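Local coordinates for tudor and KH domain-containing protein homolog (Bombyx mori, PDB 5VQH) that takes part in primary piRNA biogenesis in the silkworm germline, its Tudor domain recognising the symmetrically methylated Piwi proteins Siwi and Ago3, at residues H68-V79 / L127-L135; H169-T180 / L223-W234. One frame throughout, in Å; residues are numbered along the deposited sequence.

Contact 1: H68-V79 / L127-L135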
loop_
_atom_site.group_PDB
_atom_site.type_symbol
_atom_site.label_atom_id
_atom_site.label_comp_id
_atom_site.label_asym_id
_atom_site.label_seq_id
_atom_site.Cartn_x
_atom_site.Cartn_y
_atom_site.Cartn_z
ATOM N N HIS A 68 -4.407 25.878 1.637
ATOM C CA HIS A 68 -4.091 24.662 2.384
ATOM C C HIS A 68 -2.577 24.439 2.457
ATOM O O HIS A 68 -2.095 23.305 2.397
ATOM C CB HIS A 68 -4.789 23.477 1.765
ATOM C CG HIS A 68 -6.274 23.604 1.787
ATOM N ND1 HIS A 68 -7.024 23.286 2.895
ATOM C CD2 HIS A 68 -7.149 24.066 0.862
ATOM C CE1 HIS A 68 -8.297 23.521 2.646
ATOM N NE2 HIS A 68 -8.402 23.992 1.419
ATOM N N THR A 69 -1.857 25.555 2.587
ATOM C CA THR A 69 -0.436 25.574 2.844
ATOM C C THR A 69 -0.163 25.016 4.232
ATOM O O THR A 69 -0.845 25.362 5.190
ATOM C CB THR A 69 0.123 27.010 2.705
ATOM O OG1 THR A 69 0.296 27.315 1.307
ATOM C CG2 THR A 69 1.462 27.142 3.379
ATOM N N LEU A 70 0.810 24.110 4.316
ATOM C CA LEU A 70 1.251 23.547 5.597
ATOM C C LEU A 70 2.291 24.465 6.204
ATOM O O LEU A 70 3.371 24.642 5.607
ATOM C CB LEU A 70 1.909 22.184 5.407
ATOM C CG LEU A 70 1.036 20.946 5.371
ATOM C CD1 LEU A 70 1.953 19.756 5.203
ATOM C CD2 LEU A 70 0.185 20.792 6.606
ATOM N N ARG A 71 1.994 25.062 7.357
ATOM C CA ARG A 71 3.021 25.838 8.040
ATOM C C ARG A 71 3.829 24.933 8.970
ATOM O O ARG A 71 4.990 25.220 9.246
ATOM C CB ARG A 71 2.423 27.000 8.822
ATOM C CG ARG A 71 1.654 28.028 7.994
ATOM C CD ARG A 71 0.546 28.651 8.838
ATOM N NE ARG A 71 -0.255 27.619 9.521
ATOM C CZ ARG A 71 -1.333 27.862 10.263
ATOM N NH1 ARG A 71 -1.782 29.107 10.418
ATOM N NH2 ARG A 71 -1.971 26.847 10.842
ATOM N N HIS A 72 3.196 23.863 9.460
ATOM C CA HIS A 72 3.873 22.828 10.209
ATOM C C HIS A 72 3.476 21.434 9.724
ATOM O O HIS A 72 2.323 21.187 9.399
ATOM C CB HIS A 72 3.539 22.941 11.691
ATOM C CG HIS A 72 4.303 21.975 12.542
ATOM N ND1 HIS A 72 3.693 20.952 13.237
ATOM C CD2 HIS A 72 5.633 21.846 12.771
ATOM C CE1 HIS A 72 4.613 20.250 13.875
ATOM N NE2 HIS A 72 5.799 20.771 13.605
ATOM N N VAL A 73 4.434 20.518 9.724
ATOM C CA VAL A 73 4.185 19.148 9.371
ATOM C C VAL A 73 4.798 18.201 10.394
ATOM O O VAL A 73 5.904 18.417 10.861
ATOM C CB VAL A 73 4.689 18.831 7.966
ATOM C CG1 VAL A 73 6.176 19.033 7.818
ATOM C CG2 VAL A 73 4.323 17.415 7.574
ATOM N N SER A 74 4.041 17.160 10.743
ATOM C CA SER A 74 4.395 16.218 11.798
ATOM C C SER A 74 4.409 14.782 11.274
ATOM O O SER A 74 3.707 14.440 10.352
ATOM C CB SER A 74 3.406 16.312 12.962
ATOM O OG SER A 74 2.813 17.594 12.991
ATOM N N VAL A 75 5.238 13.951 11.869
ATOM C CA VAL A 75 5.257 12.574 11.513
ATOM C C VAL A 75 3.917 12.029 11.939
ATOM O O VAL A 75 3.391 12.396 12.982
ATOM C CB VAL A 75 6.441 11.863 12.186
ATOM C CG1 VAL A 75 6.174 10.403 12.449
ATOM C CG2 VAL A 75 7.656 11.996 11.301
ATOM N N GLY A 76 3.353 11.171 11.097
ATOM C CA GLY A 76 2.075 10.556 11.376
ATOM C C GLY A 76 0.934 11.385 10.865
ATOM O O GLY A 76 -0.200 10.966 10.957
ATOM N N GLN A 77 1.225 12.563 10.315
ATOM C CA GLN A 77 0.182 13.464 9.820
ATOM C C GLN A 77 -0.310 13.017 8.465
ATOM O O GLN A 77 0.481 12.680 7.607
ATOM C CB GLN A 77 0.728 14.857 9.675
ATOM C CG GLN A 77 -0.300 15.926 9.320
ATOM C CD GLN A 77 0.288 17.346 9.354
ATOM O OE1 GLN A 77 1.323 17.575 9.942
ATOM N NE2 GLN A 77 -0.383 18.300 8.716
ATOM N N VAL A 78 -1.624 13.071 8.264
ATOM C CA VAL A 78 -2.224 12.813 6.947
ATOM C C VAL A 78 -2.356 14.103 6.130
ATOM O O VAL A 78 -2.939 15.083 6.602
ATOM C CB VAL A 78 -3.595 12.144 7.082
ATOM C CG1 VAL A 78 -4.204 11.882 5.726
ATOM C CG2 VAL A 78 -3.493 10.871 7.919
ATOM N N VAL A 79 -1.848 14.062 4.896
ATOM C CA VAL A 79 -1.696 15.230 4.035
ATOM C C VAL A 79 -2.076 14.964 2.556
ATOM O O VAL A 79 -2.389 13.830 2.155
ATOM C CB VAL A 79 -0.227 15.683 4.060
ATOM C CG1 VAL A 79 0.163 16.195 5.454
ATOM C CG2 VAL A 79 0.695 14.528 3.626
ATOM N N LEU A 127 3.923 19.439 -0.233
ATOM C CA LEU A 127 2.757 18.867 0.468
ATOM C C LEU A 127 1.736 19.969 0.832
ATOM O O LEU A 127 2.103 21.151 0.988
ATOM C CB LEU A 127 3.184 18.127 1.747
ATOM C CG LEU A 127 4.305 17.082 1.637
ATOM C CD1 LEU A 127 4.768 16.648 3.022
ATOM C CD2 LEU A 127 3.828 15.899 0.834
ATOM N N CYS A 128 0.466 19.581 0.951
ATOM C CA CYS A 128 -0.580 20.505 1.309
ATOM C C CYS A 128 -1.391 19.934 2.425
ATOM O O CYS A 128 -1.373 18.729 2.636
ATOM C CB CYS A 128 -1.499 20.745 0.125
ATOM S SG CYS A 128 -0.774 21.793 -1.129
ATOM N N GLU A 129 -2.113 20.788 3.143
ATOM C CA GLU A 129 -3.029 20.291 4.134
ATOM C C GLU A 129 -4.165 19.575 3.400
ATOM O O GLU A 129 -4.691 20.063 2.393
ATOM C CB GLU A 129 -3.608 21.416 4.988
ATOM C CG GLU A 129 -4.589 20.923 6.075
ATOM C CD GLU A 129 -6.011 21.517 5.984
ATOM O OE1 GLU A 129 -6.192 22.599 5.373
ATOM O OE2 GLU A 129 -6.959 20.907 6.539
ATOM N N LEU A 130 -4.531 18.417 3.926
ATOM C CA LEU A 130 -5.686 17.677 3.436
ATOM C C LEU A 130 -7.006 18.228 4.031
ATOM O O LEU A 130 -7.229 18.161 5.214
ATOM C CB LEU A 130 -5.537 16.173 3.735
ATOM C CG LEU A 130 -6.609 15.281 3.096
ATOM C CD1 LEU A 130 -6.581 15.334 1.559
ATOM C CD2 LEU A 130 -6.524 13.847 3.577
ATOM N N ARG A 131 -7.854 18.781 3.178
ATOM C CA ARG A 131 -9.218 19.171 3.528
ATOM C C ARG A 131 -9.969 18.034 4.220
ATOM O O ARG A 131 -9.978 16.896 3.735
ATOM C CB ARG A 131 -9.979 19.536 2.258
ATOM C CG ARG A 131 -10.182 21.004 2.035
ATOM C CD ARG A 131 -11.554 21.228 1.423
ATOM N NE ARG A 131 -11.706 20.461 0.186
ATOM C CZ ARG A 131 -12.864 20.025 -0.314
ATOM N NH1 ARG A 131 -12.881 19.342 -1.456
ATOM N NH2 ARG A 131 -14.010 20.268 0.318
ATOM N N ALA A 132 -10.626 18.349 5.326
ATOM C CA ALA A 132 -11.154 17.320 6.211
ATOM C C ALA A 132 -12.178 16.367 5.576
ATOM O O ALA A 132 -12.237 15.199 5.938
ATOM C CB ALA A 132 -11.736 17.967 7.470
ATOM N N ASP A 133 -12.986 16.844 4.641
ATOM C CA ASP A 133 -13.972 15.963 4.006
ATOM C C ASP A 133 -13.329 14.870 3.129
ATOM O O ASP A 133 -13.944 13.825 2.845
ATOM C CB ASP A 133 -14.993 16.764 3.193
ATOM C CG ASP A 133 -14.384 17.428 1.999
ATOM O OD1 ASP A 133 -13.381 18.129 2.183
ATOM O OD2 ASP A 133 -14.904 17.265 0.869
ATOM N N LEU A 134 -12.086 15.088 2.726
ATOM C CA LEU A 134 -11.387 14.090 1.955
ATOM C C LEU A 134 -10.958 12.869 2.786
ATOM O O LEU A 134 -10.470 11.889 2.236
ATOM C CB LEU A 134 -10.206 14.727 1.292
ATOM C CG LEU A 134 -10.585 15.944 0.441
ATOM C CD1 LEU A 134 -9.312 16.648 0.024
ATOM C CD2 LEU A 134 -11.389 15.584 -0.809
ATOM N N LEU A 135 -11.136 12.918 4.097
ATOM C CA LEU A 135 -10.865 11.747 4.928
ATOM C C LEU A 135 -12.017 10.729 5.005
ATOM O O LEU A 135 -11.868 9.651 5.617
ATOM C CB LEU A 135 -10.553 12.191 6.351
ATOM C CG LEU A 135 -9.300 13.019 6.530
ATOM C CD1 LEU A 135 -9.344 13.760 7.852
ATOM C CD2 LEU A 135 -8.114 12.085 6.488
#
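H68 and E129 hold each other by two bonds, one through the backbone and one through the side chains. The E129 amide gives its hydrogen to H68 O at 2.6 Å, while H68 ND1 donates to E129 OE1 at 2.7 Å, a nearly straight bond (168°). The carboxylate oxygen lies at the edge of the imidazole, close to the ring plane, but the ring meets that oxygen from above the carboxylate plane, the two planes being turned 38° apart. E129 reaches this position with CG anti to its own N (chi1 -179°) and a bend at chi2 that brings OE1 to the ND1 edge of the imidazole. On the far part of the ring, H68 CE1 comes to 3.2 Å from R131 CG, so the aliphatic base of the arginine lies against the imidazole, whose NE2 is bonded to the hydroxyl of Y58. With ND1 and NE2 both engaged, the rotation of the ring is fixed. Putting an alanine at H68 would probably leave E129 OE1 without its donor and the Y58 hydroxyl without its partner, and open a gap beside R131 CG. Further along, contacts are apolar: L70 leans over the backbone between C128 and E129, its CD1 4.0 Å from L127 CB. V78 CG1 touches two leucine methyls, 3.7 Å from L130 CD2 and 4.0 Å from L135 CD2. Y59 of the helix 43-59 bonds through its hydroxyl to E129 O and R131 N, and C128 packs on the same tyrosine. Here the loop before strand 78-82 and the chain at 128-129 close one border of the five-stranded antiparallel sheet of the barrel-like Tudor fold, which in this protein binds symmetrically dimethylated arginine.

Contact 2: H169-T180 / L223-W234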
loop_
_atom_site.group_PDB
_atom_site.type_symbol
_atom_site.label_atom_id
_atom_site.label_comp_id
_atom_site.label_asym_id
_atom_site.label_seq_id
_atom_site.Cartn_x
_atom_site.Cartn_y
_atom_site.Cartn_z
ATOM N N HIS A 169 15.295 -12.388 -2.598
ATOM C CA HIS A 169 16.119 -12.015 -3.712
ATOM C C HIS A 169 15.338 -11.041 -4.602
ATOM O O HIS A 169 14.155 -11.259 -4.863
ATOM C CB HIS A 169 16.497 -13.272 -4.488
ATOM C CG HIS A 169 17.506 -13.040 -5.576
ATOM N ND1 HIS A 169 17.172 -12.497 -6.800
ATOM C CD2 HIS A 169 18.837 -13.290 -5.627
ATOM C CE1 HIS A 169 18.250 -12.406 -7.554
ATOM N NE2 HIS A 169 19.272 -12.884 -6.866
ATOM N N PRO A 170 15.992 -9.973 -5.095
ATOM C CA PRO A 170 15.354 -8.972 -5.965
ATOM C C PRO A 170 14.506 -9.505 -7.142
ATOM O O PRO A 170 13.539 -8.889 -7.536
ATOM C CB PRO A 170 16.552 -8.197 -6.531
ATOM C CG PRO A 170 17.609 -8.328 -5.512
ATOM C CD PRO A 170 17.411 -9.661 -4.845
ATOM N N GLN A 171 14.914 -10.593 -7.749
ATOM C CA GLN A 171 14.190 -11.168 -8.865
ATOM C C GLN A 171 12.998 -12.011 -8.461
ATOM O O GLN A 171 12.128 -12.267 -9.297
ATOM C CB GLN A 171 15.123 -12.038 -9.692
ATOM C CG GLN A 171 16.180 -11.252 -10.411
ATOM C CD GLN A 171 15.603 -10.040 -11.124
ATOM O OE1 GLN A 171 14.580 -10.124 -11.823
ATOM N NE2 GLN A 171 16.254 -8.898 -10.944
ATOM N N ALA A 172 13.028 -12.504 -7.221
ATOM C CA ALA A 172 11.874 -13.106 -6.565
ATOM C C ALA A 172 10.814 -12.024 -6.450
ATOM O O ALA A 172 9.689 -12.222 -6.880
ATOM C CB ALA A 172 12.238 -13.622 -5.180
ATOM N N VAL A 173 11.203 -10.875 -5.889
ATOM C CA VAL A 173 10.314 -9.757 -5.732
ATOM C C VAL A 173 9.798 -9.363 -7.082
ATOM O O VAL A 173 8.605 -9.108 -7.236
ATOM C CB VAL A 173 10.990 -8.547 -5.101
ATOM C CG1 VAL A 173 10.008 -7.396 -4.978
ATOM C CG2 VAL A 173 11.525 -8.897 -3.719
ATOM N N GLU A 174 10.671 -9.323 -8.072
ATOM C CA GLU A 174 10.275 -8.911 -9.424
ATOM C C GLU A 174 9.183 -9.815 -10.025
ATOM O O GLU A 174 8.212 -9.363 -10.643
ATOM C CB GLU A 174 11.505 -8.937 -10.333
ATOM C CG GLU A 174 11.218 -8.579 -11.785
ATOM C CD GLU A 174 10.376 -7.327 -11.931
ATOM O OE1 GLU A 174 10.558 -6.377 -11.132
ATOM O OE2 GLU A 174 9.531 -7.297 -12.854
ATOM N N ARG A 175 9.374 -11.104 -9.827
ATOM C CA ARG A 175 8.505 -12.110 -10.378
ATOM C C ARG A 175 7.132 -12.097 -9.665
ATOM O O ARG A 175 6.064 -12.284 -10.293
ATOM C CB ARG A 175 9.235 -13.438 -10.244
ATOM C CG ARG A 175 8.522 -14.604 -10.844
ATOM C CD ARG A 175 8.721 -14.734 -12.331
ATOM N NE ARG A 175 7.805 -15.785 -12.742
ATOM C CZ ARG A 175 6.845 -15.650 -13.643
ATOM N NH1 ARG A 175 6.670 -14.501 -14.322
ATOM N NH2 ARG A 175 6.071 -16.698 -13.900
ATOM N N PHE A 176 7.181 -11.832 -8.367
ATOM C CA PHE A 176 5.995 -11.618 -7.589
ATOM C C PHE A 176 5.259 -10.394 -8.109
ATOM O O PHE A 176 4.035 -10.387 -8.109
ATOM C CB PHE A 176 6.349 -11.461 -6.103
ATOM C CG PHE A 176 5.155 -11.221 -5.190
ATOM C CD1 PHE A 176 4.158 -12.174 -5.045
ATOM C CD2 PHE A 176 5.066 -10.049 -4.409
ATOM C CE1 PHE A 176 3.083 -11.961 -4.184
ATOM C CE2 PHE A 176 3.993 -9.836 -3.532
ATOM C CZ PHE A 176 2.996 -10.795 -3.433
ATOM N N GLU A 177 5.977 -9.370 -8.570
ATOM C CA GLU A 177 5.288 -8.230 -9.142
ATOM C C GLU A 177 4.660 -8.582 -10.485
ATOM O O GLU A 177 3.678 -7.976 -10.888
ATOM C CB GLU A 177 6.212 -7.032 -9.289
ATOM C CG GLU A 177 6.769 -6.511 -7.970
ATOM C CD GLU A 177 7.519 -5.188 -8.117
ATOM O OE1 GLU A 177 7.293 -4.469 -9.106
ATOM O OE2 GLU A 177 8.330 -4.843 -7.240
ATOM N N GLU A 178 5.234 -9.531 -11.205
ATOM C CA GLU A 178 4.693 -9.889 -12.521
ATOM C C GLU A 178 3.463 -10.744 -12.289
ATOM O O GLU A 178 2.419 -10.492 -12.887
ATOM C CB GLU A 178 5.700 -10.641 -13.394
ATOM C CG GLU A 178 6.779 -9.759 -14.026
ATOM C CD GLU A 178 8.108 -10.507 -14.343
ATOM O OE1 GLU A 178 8.095 -11.740 -14.589
ATOM O OE2 GLU A 178 9.187 -9.857 -14.355
ATOM N N LEU A 179 3.587 -11.736 -11.411
ATOM C CA LEU A 179 2.498 -12.666 -11.181
ATOM C C LEU A 179 1.255 -11.963 -10.639
ATOM O O LEU A 179 0.142 -12.296 -11.045
ATOM C CB LEU A 179 2.910 -13.763 -10.205
ATOM C CG LEU A 179 4.013 -14.702 -10.671
ATOM C CD1 LEU A 179 4.491 -15.566 -9.524
ATOM C CD2 LEU A 179 3.490 -15.543 -11.817
ATOM N N THR A 180 1.439 -10.990 -9.734
ATOM C CA THR A 180 0.309 -10.200 -9.191
ATOM C C THR A 180 -0.104 -9.075 -10.111
ATOM O O THR A 180 -1.160 -8.463 -9.885
ATOM C CB THR A 180 0.632 -9.556 -7.820
ATOM O OG1 THR A 180 1.691 -8.588 -7.954
ATOM C CG2 THR A 180 1.031 -10.617 -6.785
ATOM N N LEU A 223 -3.979 -20.147 -10.911
ATOM C CA LEU A 223 -2.571 -19.917 -10.712
ATOM C C LEU A 223 -2.380 -19.526 -9.267
ATOM O O LEU A 223 -2.885 -18.489 -8.855
ATOM C CB LEU A 223 -2.125 -18.783 -11.614
ATOM C CG LEU A 223 -0.622 -18.640 -11.814
ATOM C CD1 LEU A 223 -0.314 -17.814 -13.061
ATOM C CD2 LEU A 223 -0.002 -18.002 -10.583
ATOM N N ASP A 224 -1.645 -20.337 -8.512
ATOM C CA ASP A 224 -1.313 -20.028 -7.139
ATOM C C ASP A 224 0.014 -19.278 -7.094
ATOM O O ASP A 224 1.083 -19.852 -7.308
ATOM C CB ASP A 224 -1.193 -21.328 -6.364
ATOM C CG ASP A 224 -0.815 -21.117 -4.908
ATOM O OD1 ASP A 224 -0.094 -20.128 -4.591
ATOM O OD2 ASP A 224 -1.240 -21.970 -4.091
ATOM N N VAL A 225 -0.031 -17.993 -6.781
ATOM C CA VAL A 225 1.147 -17.133 -7.003
ATOM C C VAL A 225 2.347 -17.589 -6.187
ATOM O O VAL A 225 3.444 -17.711 -6.694
ATOM C CB VAL A 225 0.826 -15.674 -6.732
ATOM C CG1 VAL A 225 2.092 -14.815 -6.721
ATOM C CG2 VAL A 225 -0.102 -15.177 -7.804
ATOM N N GLY A 226 2.118 -17.901 -4.938
ATOM C CA GLY A 226 3.171 -18.436 -4.102
ATOM C C GLY A 226 3.659 -19.796 -4.562
ATOM O O GLY A 226 4.817 -20.123 -4.353
ATOM N N ALA A 227 2.793 -20.612 -5.164
ATOM C CA ALA A 227 3.228 -21.944 -5.571
ATOM C C ALA A 227 4.118 -21.824 -6.789
ATOM O O ALA A 227 5.055 -22.597 -6.959
ATOM C CB ALA A 227 2.043 -22.867 -5.827
ATOM N N VAL A 228 3.854 -20.824 -7.614
ATOM C CA VAL A 228 4.752 -20.508 -8.702
ATOM C C VAL A 228 6.128 -20.094 -8.210
ATOM O O VAL A 228 7.113 -20.435 -8.828
ATOM C CB VAL A 228 4.220 -19.370 -9.556
ATOM C CG1 VAL A 228 5.247 -18.947 -10.591
ATOM C CG2 VAL A 228 2.939 -19.787 -10.247
ATOM N N LEU A 229 6.193 -19.330 -7.129
ATOM C CA LEU A 229 7.464 -18.856 -6.600
ATOM C C LEU A 229 8.288 -20.028 -6.049
ATOM O O LEU A 229 9.524 -20.089 -6.202
ATOM C CB LEU A 229 7.255 -17.805 -5.498
ATOM C CG LEU A 229 6.718 -16.405 -5.890
ATOM C CD1 LEU A 229 6.432 -15.576 -4.630
ATOM C CD2 LEU A 229 7.616 -15.611 -6.828
ATOM N N VAL A 230 7.611 -20.957 -5.401
ATOM C CA VAL A 230 8.295 -22.113 -4.846
ATOM C C VAL A 230 8.850 -22.956 -5.988
ATOM O O VAL A 230 9.991 -23.373 -5.924
ATOM C CB VAL A 230 7.365 -22.965 -3.956
ATOM C CG1 VAL A 230 8.043 -24.275 -3.570
ATOM C CG2 VAL A 230 6.932 -22.179 -2.706
ATOM N N ALA A 231 8.061 -23.180 -7.039
ATOM C CA ALA A 231 8.482 -24.046 -8.156
ATOM C C ALA A 231 9.655 -23.462 -8.930
ATOM O O ALA A 231 10.546 -24.193 -9.354
ATOM C CB ALA A 231 7.325 -24.289 -9.101
ATOM N N GLU A 232 9.659 -22.140 -9.110
ATOM C CA GLU A 232 10.763 -21.454 -9.774
ATOM C C GLU A 232 11.953 -21.223 -8.850
ATOM O O GLU A 232 12.882 -20.503 -9.200
ATOM C CB GLU A 232 10.298 -20.111 -10.317
ATOM C CG GLU A 232 9.234 -20.192 -11.400
ATOM C CD GLU A 232 8.880 -18.828 -11.984
ATOM O OE1 GLU A 232 9.372 -17.806 -11.450
ATOM O OE2 GLU A 232 8.108 -18.757 -12.978
ATOM N N GLY A 233 11.930 -21.814 -7.666
ATOM C CA GLY A 233 13.075 -21.760 -6.776
ATOM C C GLY A 233 13.301 -20.473 -6.006
ATOM O O GLY A 233 14.250 -20.403 -5.238
ATOM N N TRP A 234 12.432 -19.470 -6.156
ATOM C CA TRP A 234 12.542 -18.235 -5.355
ATOM C C TRP A 234 12.158 -18.380 -3.872
ATOM O O TRP A 234 12.691 -17.653 -2.999
ATOM C CB TRP A 234 11.719 -17.144 -5.978
ATOM C CG TRP A 234 12.138 -16.822 -7.371
ATOM C CD1 TRP A 234 11.386 -16.937 -8.504
ATOM C CD2 TRP A 234 13.425 -16.345 -7.788
ATOM N NE1 TRP A 234 12.126 -16.559 -9.603
ATOM C CE2 TRP A 234 13.378 -16.185 -9.187
ATOM C CE3 TRP A 234 14.611 -16.045 -7.112
ATOM C CZ2 TRP A 234 14.456 -15.718 -9.914
ATOM C CZ3 TRP A 234 15.685 -15.595 -7.844
ATOM C CH2 TRP A 234 15.598 -15.433 -9.228
#
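Helices 170-179 and 225-231 pack as an inclined antiparallel pair, their axes 10.2 Å apart at closest approach and their directions 144° apart, with L229 as a knob in the hole formed by A172, R175, F176 and L179. The tight part of the contact lies around this leucine. V225 CG1 comes to the edge of the F176 ring, 3.7 Å from CD1, and also touches L179 CB; F36 of strand 35-40 meets the F176 ring edge-to-face. L179 and V228 reach tip to tip, CD1 to CG1 at 3.6 Å.

Toward solvent the chemistry becomes polar. R175 is turned with CG anti to its N and bent at chi2, which carries its guanidinium across to E232. The two flat groups are nearly coplanar, 18° apart: NE donates to E232 OE1, on its syn lone pair, at 2.9 Å, but the bond is bent, and the bonds from NE and NH2 to OE2 are weak. NH1 points the other way, to the anti lone pair of E178 OE1, so one arginine links two acids, while L179 CD2 lies over one guanidinium face.

At the N-terminal end of helix 170-179, W234 spreads its indole over the first turn. W234 CZ3 lies over one face of the H169 imidazole, the two rings oblique to each other, and that imidazole also caps the helix by accepting from Q171 N. Over the five-membered ring of W234 stands A172, its CA 4.0 Å from the ring centroid and 24° off the normal, a CH-pi contact.

Contact 1 and contact 2 lie on opposite sides of the chain's centre, their nearest atoms about 23 Å apart, and share no secondary-structure element. Each is partly buried, with a similar total of buried surface. Contact 1 joins a loop and the start of strand 78-82 to the chain at the border of the five-stranded Tudor sheet, and backbone as well as side-chain hydrogen bonding holds it; contact 2 pairs two helices beside the seven-stranded sheet, with no backbone hydrogen bond between its segments. The polar groups also differ: a histidine–carboxylate bond backed by tyrosines of helix 43-59 in the first, an arginine between two glutamates at the edge of a largely apolar helix interface in the second.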